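Local coordinates for UPF0434 family protein (PDB 6F5Z) that probably serves as the Trm112 activator subunit of archaeal methyltransferases, binding and supporting a putative methyltransferase partner in a holoenzyme linked to translation, at residues M1-M6 and D28-G33; L9-D14 and E42-E47; E19-E24 and R34-V39. All blocks are in the same frame, centred on the assembly; numbering follows the deposited sequence.

Contact 1: M1-M6 and D28-G33; sequences MKESLM and DEIIEG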
# COMPACT_ATOMS: atom_id res chain seq x y z
N MET C 1 -5.59 -30.67 9.27
CA MET C 1 -5.47 -29.78 8.10
C MET C 1 -6.10 -30.49 6.91
O MET C 1 -5.88 -31.68 6.72
CB MET C 1 -3.99 -29.47 7.80
CG MET C 1 -3.79 -28.64 6.52
SD MET C 1 -2.06 -28.27 6.12
CE MET C 1 -1.66 -26.96 7.38
N LYS C 2 -6.81 -29.73 6.05
CA LYS C 2 -7.40 -30.32 4.85
C LYS C 2 -6.33 -30.85 3.92
O LYS C 2 -5.36 -30.14 3.63
CB LYS C 2 -8.19 -29.24 4.10
CG LYS C 2 -9.55 -28.94 4.67
CD LYS C 2 -10.15 -27.75 3.86
CE LYS C 2 -11.64 -27.79 3.73
NZ LYS C 2 -12.08 -28.64 2.59
N GLU C 3 -6.51 -32.06 3.38
CA GLU C 3 -5.56 -32.62 2.42
C GLU C 3 -5.45 -31.72 1.17
O GLU C 3 -4.36 -31.57 0.61
CB GLU C 3 -5.96 -34.06 2.08
CG GLU C 3 -5.02 -34.72 1.10
CD GLU C 3 -5.39 -36.15 0.75
OE1 GLU C 3 -6.36 -36.68 1.32
OE2 GLU C 3 -4.65 -36.76 -0.05
N SER C 4 -6.57 -31.10 0.77
CA SER C 4 -6.57 -30.16 -0.37
C SER C 4 -5.67 -28.92 -0.14
O SER C 4 -5.28 -28.28 -1.12
CB SER C 4 -7.99 -29.72 -0.72
OG SER C 4 -8.53 -29.01 0.38
N LEU C 5 -5.36 -28.55 1.11
CA LEU C 5 -4.48 -27.41 1.40
C LEU C 5 -3.02 -27.82 1.37
O LEU C 5 -2.13 -26.97 1.32
CB LEU C 5 -4.79 -26.81 2.79
CG LEU C 5 -5.87 -25.71 2.87
CD1 LEU C 5 -7.15 -26.10 2.16
CD2 LEU C 5 -6.19 -25.40 4.31
N MET C 6 -2.74 -29.14 1.39
CA MET C 6 -1.35 -29.60 1.43
C MET C 6 -0.63 -29.58 0.11
O MET C 6 0.58 -29.81 0.08
CB MET C 6 -1.31 -31.02 2.02
CG MET C 6 -1.88 -31.06 3.40
SD MET C 6 -1.81 -32.75 4.03
CE MET C 6 -2.51 -32.51 5.60
N ASP C 28 -11.97 -34.51 4.03
CA ASP C 28 -10.74 -33.84 3.59
C ASP C 28 -9.80 -33.58 4.75
O ASP C 28 -8.61 -33.41 4.54
CB ASP C 28 -11.10 -32.50 2.92
CG ASP C 28 -10.05 -31.81 2.05
OD1 ASP C 28 -9.07 -32.48 1.64
OD2 ASP C 28 -10.28 -30.64 1.68
N GLU C 29 -10.34 -33.53 5.97
CA GLU C 29 -9.52 -33.23 7.14
C GLU C 29 -8.56 -34.36 7.54
O GLU C 29 -9.02 -35.44 7.88
CB GLU C 29 -10.45 -32.86 8.33
CG GLU C 29 -9.69 -32.41 9.58
CD GLU C 29 -8.88 -31.13 9.45
OE1 GLU C 29 -9.09 -30.38 8.46
OE2 GLU C 29 -8.08 -30.86 10.36
N ILE C 30 -7.25 -34.12 7.50
CA ILE C 30 -6.26 -35.07 7.99
C ILE C 30 -6.01 -34.75 9.46
O ILE C 30 -5.56 -33.64 9.78
CB ILE C 30 -4.95 -35.00 7.18
CG1 ILE C 30 -5.20 -35.17 5.67
CG2 ILE C 30 -3.96 -36.06 7.70
CD1 ILE C 30 -6.04 -36.44 5.29
N ILE C 31 -6.27 -35.72 10.35
CA ILE C 31 -6.18 -35.51 11.80
C ILE C 31 -4.88 -36.08 12.33
O ILE C 31 -4.21 -35.41 13.12
CB ILE C 31 -7.41 -36.12 12.52
CG1 ILE C 31 -8.73 -35.56 11.93
CG2 ILE C 31 -7.32 -35.91 14.04
CD1 ILE C 31 -9.95 -36.35 12.23
N GLU C 32 -4.51 -37.32 11.91
CA GLU C 32 -3.27 -37.93 12.35
C GLU C 32 -2.56 -38.46 11.13
O GLU C 32 -3.21 -38.99 10.24
CB GLU C 32 -3.53 -39.08 13.33
CG GLU C 32 -4.20 -38.65 14.61
CD GLU C 32 -3.45 -37.65 15.48
OE1 GLU C 32 -2.20 -37.65 15.43
OE2 GLU C 32 -4.12 -36.99 16.33
N GLY C 33 -1.24 -38.33 11.10
CA GLY C 33 -0.47 -38.78 9.96
C GLY C 33 0.88 -38.12 9.96
O GLY C 33 1.35 -37.67 11.01

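Contact 2: L9-D14 and E42-E47; sequences LCDPLD and EVYPIE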
# COMPACT_ATOMS: atom_id res chain seq x y z
N LEU C 9 2.41 -27.37 0.23
CA LEU C 9 3.42 -27.57 1.26
C LEU C 9 4.64 -28.27 0.68
O LEU C 9 4.52 -29.07 -0.25
CB LEU C 9 2.87 -28.40 2.42
CG LEU C 9 1.69 -27.78 3.20
CD1 LEU C 9 1.23 -28.74 4.30
CD2 LEU C 9 2.07 -26.41 3.83
N CYS C 10 5.80 -28.00 1.26
CA CYS C 10 7.02 -28.66 0.85
C CYS C 10 7.93 -28.82 2.03
O CYS C 10 7.70 -28.26 3.10
CB CYS C 10 7.70 -27.89 -0.27
SG CYS C 10 8.27 -26.25 0.24
N ASP C 11 8.97 -29.67 1.87
CA ASP C 11 9.90 -29.87 2.94
C ASP C 11 10.61 -28.53 3.24
O ASP C 11 11.15 -27.94 2.34
CB ASP C 11 10.94 -30.91 2.51
CG ASP C 11 11.80 -31.46 3.61
OD1 ASP C 11 12.18 -30.69 4.53
OD2 ASP C 11 12.17 -32.66 3.53
N PRO C 12 10.56 -28.02 4.47
CA PRO C 12 11.23 -26.73 4.75
C PRO C 12 12.72 -26.75 4.53
O PRO C 12 13.29 -25.70 4.26
CB PRO C 12 10.90 -26.47 6.22
CG PRO C 12 10.61 -27.84 6.82
CD PRO C 12 9.93 -28.58 5.69
N LEU C 13 13.36 -27.95 4.59
CA LEU C 13 14.82 -27.98 4.46
C LEU C 13 15.31 -27.67 3.07
O LEU C 13 16.25 -26.90 2.92
CB LEU C 13 15.37 -29.34 4.86
CG LEU C 13 15.27 -29.69 6.34
CD1 LEU C 13 15.61 -31.14 6.55
CD2 LEU C 13 16.23 -28.84 7.18
N ASP C 14 14.69 -28.27 2.05
CA ASP C 14 15.17 -28.12 0.67
C ASP C 14 14.06 -27.85 -0.35
O ASP C 14 14.32 -27.81 -1.58
CB ASP C 14 15.98 -29.38 0.28
CG ASP C 14 15.11 -30.61 0.18
OD1 ASP C 14 13.94 -30.56 0.62
OD2 ASP C 14 15.58 -31.63 -0.39
N GLU C 42 13.05 -36.71 6.10
CA GLU C 42 12.60 -36.16 7.38
C GLU C 42 11.07 -36.37 7.53
O GLU C 42 10.32 -36.31 6.56
CB GLU C 42 12.98 -34.67 7.53
CG GLU C 42 14.48 -34.45 7.61
CD GLU C 42 15.26 -35.02 8.79
OE1 GLU C 42 14.65 -35.42 9.80
OE2 GLU C 42 16.51 -35.04 8.69
N VAL C 43 10.65 -36.70 8.75
CA VAL C 43 9.25 -36.99 9.07
C VAL C 43 8.68 -35.80 9.83
O VAL C 43 9.16 -35.49 10.91
CB VAL C 43 9.11 -38.31 9.86
CG1 VAL C 43 7.63 -38.56 10.22
CG2 VAL C 43 9.68 -39.50 9.07
N TYR C 44 7.63 -35.17 9.28
CA TYR C 44 6.94 -34.01 9.86
C TYR C 44 5.58 -34.51 10.32
O TYR C 44 4.72 -34.82 9.48
CB TYR C 44 6.85 -32.90 8.82
CG TYR C 44 8.23 -32.47 8.37
CD1 TYR C 44 9.03 -31.65 9.17
CD2 TYR C 44 8.74 -32.86 7.12
CE1 TYR C 44 10.30 -31.26 8.77
CE2 TYR C 44 10.00 -32.44 6.70
CZ TYR C 44 10.78 -31.64 7.53
OH TYR C 44 12.05 -31.21 7.18
N PRO C 45 5.36 -34.66 11.63
CA PRO C 45 4.09 -35.26 12.08
C PRO C 45 2.91 -34.33 11.95
O PRO C 45 3.05 -33.13 12.10
CB PRO C 45 4.36 -35.59 13.54
CG PRO C 45 5.33 -34.50 13.99
CD PRO C 45 6.22 -34.27 12.77
N ILE C 46 1.72 -34.91 11.74
CA ILE C 46 0.46 -34.16 11.75
C ILE C 46 -0.23 -34.66 13.00
O ILE C 46 -0.49 -35.87 13.11
CB ILE C 46 -0.39 -34.47 10.52
CG1 ILE C 46 0.37 -34.06 9.23
CG2 ILE C 46 -1.75 -33.79 10.63
CD1 ILE C 46 -0.26 -34.60 7.88
N GLU C 47 -0.44 -33.76 13.97
CA GLU C 47 -0.91 -34.11 15.29
C GLU C 47 -2.15 -33.35 15.55
O GLU C 47 -2.13 -32.12 15.58
CB GLU C 47 0.17 -33.75 16.33
CG GLU C 47 1.50 -34.42 16.04
CD GLU C 47 2.66 -33.88 16.85
OE1 GLU C 47 2.70 -32.66 17.14
OE2 GLU C 47 3.50 -34.70 17.25

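Contact 3: E19-E24 and R34-V39; sequences ELEVDE and RLIGTV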
# COMPACT_ATOMS: atom_id res chain seq x y z
N GLU C 19 5.58 -36.61 0.99
CA GLU C 19 4.67 -37.72 0.82
C GLU C 19 3.75 -37.68 2.05
O GLU C 19 4.24 -37.63 3.17
CB GLU C 19 5.47 -39.05 0.81
CG GLU C 19 4.65 -40.33 0.80
CD GLU C 19 5.34 -41.56 1.37
OE1 GLU C 19 4.63 -42.44 1.90
OE2 GLU C 19 6.59 -41.64 1.30
N LEU C 20 2.45 -37.78 1.83
CA LEU C 20 1.49 -37.84 2.93
C LEU C 20 1.15 -39.28 3.28
O LEU C 20 0.78 -40.07 2.38
CB LEU C 20 0.20 -37.08 2.54
CG LEU C 20 -0.99 -37.18 3.51
CD1 LEU C 20 -0.67 -36.49 4.85
CD2 LEU C 20 -2.22 -36.61 2.90
N GLU C 21 1.22 -39.60 4.58
CA GLU C 21 0.75 -40.85 5.16
C GLU C 21 -0.39 -40.46 6.11
O GLU C 21 -0.22 -39.56 6.96
CB GLU C 21 1.83 -41.58 5.95
CG GLU C 21 2.94 -42.13 5.09
CD GLU C 21 3.89 -43.05 5.84
OE1 GLU C 21 3.82 -43.10 7.09
OE2 GLU C 21 4.75 -43.67 5.17
N VAL C 22 -1.55 -41.13 5.99
CA VAL C 22 -2.71 -40.80 6.82
C VAL C 22 -3.01 -41.93 7.80
O VAL C 22 -3.15 -43.09 7.39
CB VAL C 22 -3.93 -40.53 5.91
CG1 VAL C 22 -5.19 -40.24 6.71
CG2 VAL C 22 -3.67 -39.36 4.96
N ASP C 23 -3.16 -41.58 9.08
CA ASP C 23 -3.58 -42.54 10.08
C ASP C 23 -5.00 -42.31 10.51
O ASP C 23 -5.65 -43.26 10.90
CB ASP C 23 -2.65 -42.55 11.29
CG ASP C 23 -1.34 -43.17 10.92
OD1 ASP C 23 -1.33 -44.39 10.61
OD2 ASP C 23 -0.37 -42.43 10.85
N GLU C 24 -5.49 -41.07 10.46
CA GLU C 24 -6.86 -40.75 10.84
C GLU C 24 -7.33 -39.55 10.05
O GLU C 24 -6.58 -38.56 9.95
CB GLU C 24 -6.97 -40.43 12.35
CG GLU C 24 -8.38 -40.14 12.83
CD GLU C 24 -8.50 -39.70 14.27
OE1 GLU C 24 -7.46 -39.60 14.97
OE2 GLU C 24 -9.63 -39.43 14.71
N ARG C 34 1.51 -38.10 8.80
CA ARG C 34 2.81 -37.47 8.71
C ARG C 34 3.09 -37.09 7.27
O ARG C 34 2.53 -37.67 6.34
CB ARG C 34 3.92 -38.38 9.27
CG ARG C 34 4.06 -39.69 8.52
CD ARG C 34 4.65 -40.83 9.38
NE ARG C 34 3.89 -40.97 10.62
CZ ARG C 34 2.71 -41.58 10.71
NH1 ARG C 34 2.21 -42.24 9.68
NH2 ARG C 34 2.04 -41.56 11.85
N LEU C 35 3.98 -36.11 7.10
CA LEU C 35 4.46 -35.64 5.82
C LEU C 35 5.93 -36.02 5.78
O LEU C 35 6.67 -35.67 6.71
CB LEU C 35 4.28 -34.10 5.75
CG LEU C 35 2.82 -33.71 5.53
CD1 LEU C 35 2.57 -32.23 5.93
CD2 LEU C 35 2.41 -33.91 4.07
N ILE C 36 6.34 -36.80 4.78
CA ILE C 36 7.70 -37.30 4.73
C ILE C 36 8.46 -36.72 3.57
O ILE C 36 7.99 -36.77 2.44
CB ILE C 36 7.68 -38.85 4.66
CG1 ILE C 36 6.90 -39.46 5.85
CG2 ILE C 36 9.13 -39.40 4.62
CD1 ILE C 36 6.65 -40.96 5.75
N GLY C 37 9.63 -36.14 3.86
CA GLY C 37 10.47 -35.58 2.83
C GLY C 37 10.92 -36.65 1.84
O GLY C 37 11.58 -37.61 2.25
N THR C 38 10.56 -36.50 0.56
CA THR C 38 10.92 -37.47 -0.50
C THR C 38 12.43 -37.49 -0.79
O THR C 38 12.90 -38.43 -1.46
CB THR C 38 10.14 -37.17 -1.79
OG1 THR C 38 10.45 -35.86 -2.20
CG2 THR C 38 8.60 -37.39 -1.63
N VAL C 39 13.17 -36.45 -0.36
CA VAL C 39 14.62 -36.36 -0.58
C VAL C 39 15.36 -36.47 0.73
O VAL C 39 16.34 -37.22 0.83
CB VAL C 39 14.96 -35.03 -1.31
CG1 VAL C 39 16.46 -34.85 -1.49
CG2 VAL C 39 14.25 -34.93 -2.66

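Contact 1: M1-M6 and D28-G33
Asp28 OD2 is gripped by two donors from the N-terminal segment: Ser4 OG lies 2.7 Å from OD2, on its syn lone pair, and Lys2 NZ comes to 2.8 Å from OD2 on the anti side, making a salt bridge. The lysine chain bends at chi3 and chi4 (chi4 -85°) and curls round this oxygen, crossing the aspartate at about a right angle. Asp28 OD1 takes the backbone N of Ser4 at 3.0 Å, on its syn side but tilted from the carboxylate plane, so the whole carboxylate is held against the start of the 3-10 segment that begins at Glu3. Alongside, the backbones of Lys2 and Glu29 form a single bridge: Glu3 N donates to Asp28 O (2.8 Å), and Met1 and Ile30 bond in both directions. Met1 N, the chain terminus, also meets Glu29 OE2 at 2.7 Å from above the carboxylate plane, a salt bridge. Farther along, Met6 CE rests 3.8 Å from Ile30 CG1, while the carboxylate of Glu3 goes on to a salt bridge with Arg25. Lys2 and Glu29 also pack on the neighbouring methyltransferase chain. Pairing the terminal amine and Lys2 with separate carboxylates probably neutralises both positive groups and fixes the N-terminus beside strand 29-31.

Contact 2: L9-D14 and E42-E47
An Asx turn at Asp11, in the loop before strand 18-22, meets Tyr44 of strand 43-47 in the antiparallel sheet of this Trm112p-like, zinc-ribbon-related fold. Asp11 OD1 accepts the backbone N of Leu13 at 3.0 Å, with an N-H...O angle of 163°, and the Tyr44 hydroxyl donates to the same OD1 at 2.7 Å. The two donors come from opposite faces of the carboxylate, whose plane is turned 84° from that of the tyrosine ring, with OD2 at the ring's edge. With CG of Asp11 opposite the backbone N (chi1 -166°), the carboxylate can serve both the turn and the phenol; OD2 is hydrogen-bonded to Thr40. Pro12, in the middle of the turn, brings CD obliquely to the ring in an off-centre CH-pi contact, CD 4.2 Å from the centroid of the Tyr44 ring. The buried hydroxyl thus has an acid as its acceptor and Pro12 carbons close by. Cys10 and Pro12 also meet the neighbouring methyltransferase chain, the former through backbone hydrogen bonds, so the turn tied down by Tyr44 adjoins the subunit interface. The exposed Leu13 places CD1 3.6 Å from Tyr44 OH and 3.7 Å from Glu42 CG, the aliphatic part of that bent side chain.

Contact 3: E19-E24 and R34-V39
Four backbone hydrogen bonds pair strand 19-22 with strand 34-37; the axes of these short strand segments make 151°, antiparallel with a marked twist, and approach to 4.7 Å. They belong to the first two strands of the four-stranded antiparallel sheet, 18-22 being outermost within this chain. Glu19 and Ile36 form one hydrogen-bonded pair, with Glu19 N to Ile36 O and Ile36 N to Glu19 O both 2.8 Å; Glu21 and Arg34 form the next, where Glu21 N reaches Arg34 O almost straight, with an N-H...O angle of 176°. Between them Leu20 and Leu35 make a non-hydrogen-bonded pair. At the corner Asp23 and Glu24 both face Glu32, a classic beta bulge.

The ionic contacts lie on the face carrying Glu19, Glu21, Arg34 and Ile36. Arg34 carries its end across to Glu21 and Asp23: CG sits between the backbone N and the carbonyl carbon (chi1 62°), and the chain bends again at chi3. Both terminal nitrogens, NH1 and NH2, hold the single oxygen Asp23 OD2, each at 2.8 Å and near the guanidinium plane. NH1 also reaches the anti lone pair of Glu21 OE1 at 3.2 Å, though that carboxylate is turned steeply against the guanidinium. An alanine here would remove the guanidinium and is likely to leave Asp23 and Glu21 as two nearby negative charges without their shared counterion.

Apolar packing joins the leucines: Leu20 CD1 touches Leu35 CD2 at 4.1 Å, and both continue onto Ile46 of strand 43-47. Separately, the Ile36 CD1 methyl touches the polar end of Glu21, 3.4 Å from its OE2. One arginine therefore bridges two acids across the strands at the corner, probably offsetting their charge on a surface rich in carboxylates.

Overall arrangement
The three contacts belong to one small all-beta unit, essentially all of it of the Trm112p-like family. Contacts 2 and 3 meet in the antiparallel sheet 18-22, 33-37, 43-47, 50-51: their centres are about 8 Å apart, and strands 33-37 and 43-47 are neighbours in it. Along the chain, both segments of contact 3 come between those of contact 2. Contact 1, about 14 Å from contact 2 and 11 Å from contact 3 between centres, adds the N-terminus and strand 29-31, which pairs with 24-26, and through Gly33 runs into strand 33-37; its segments alternate with those of both others. Contacts 1 and 2 adjoin the methyltransferase chain, whereas no other chain of the assembly touches contact 3.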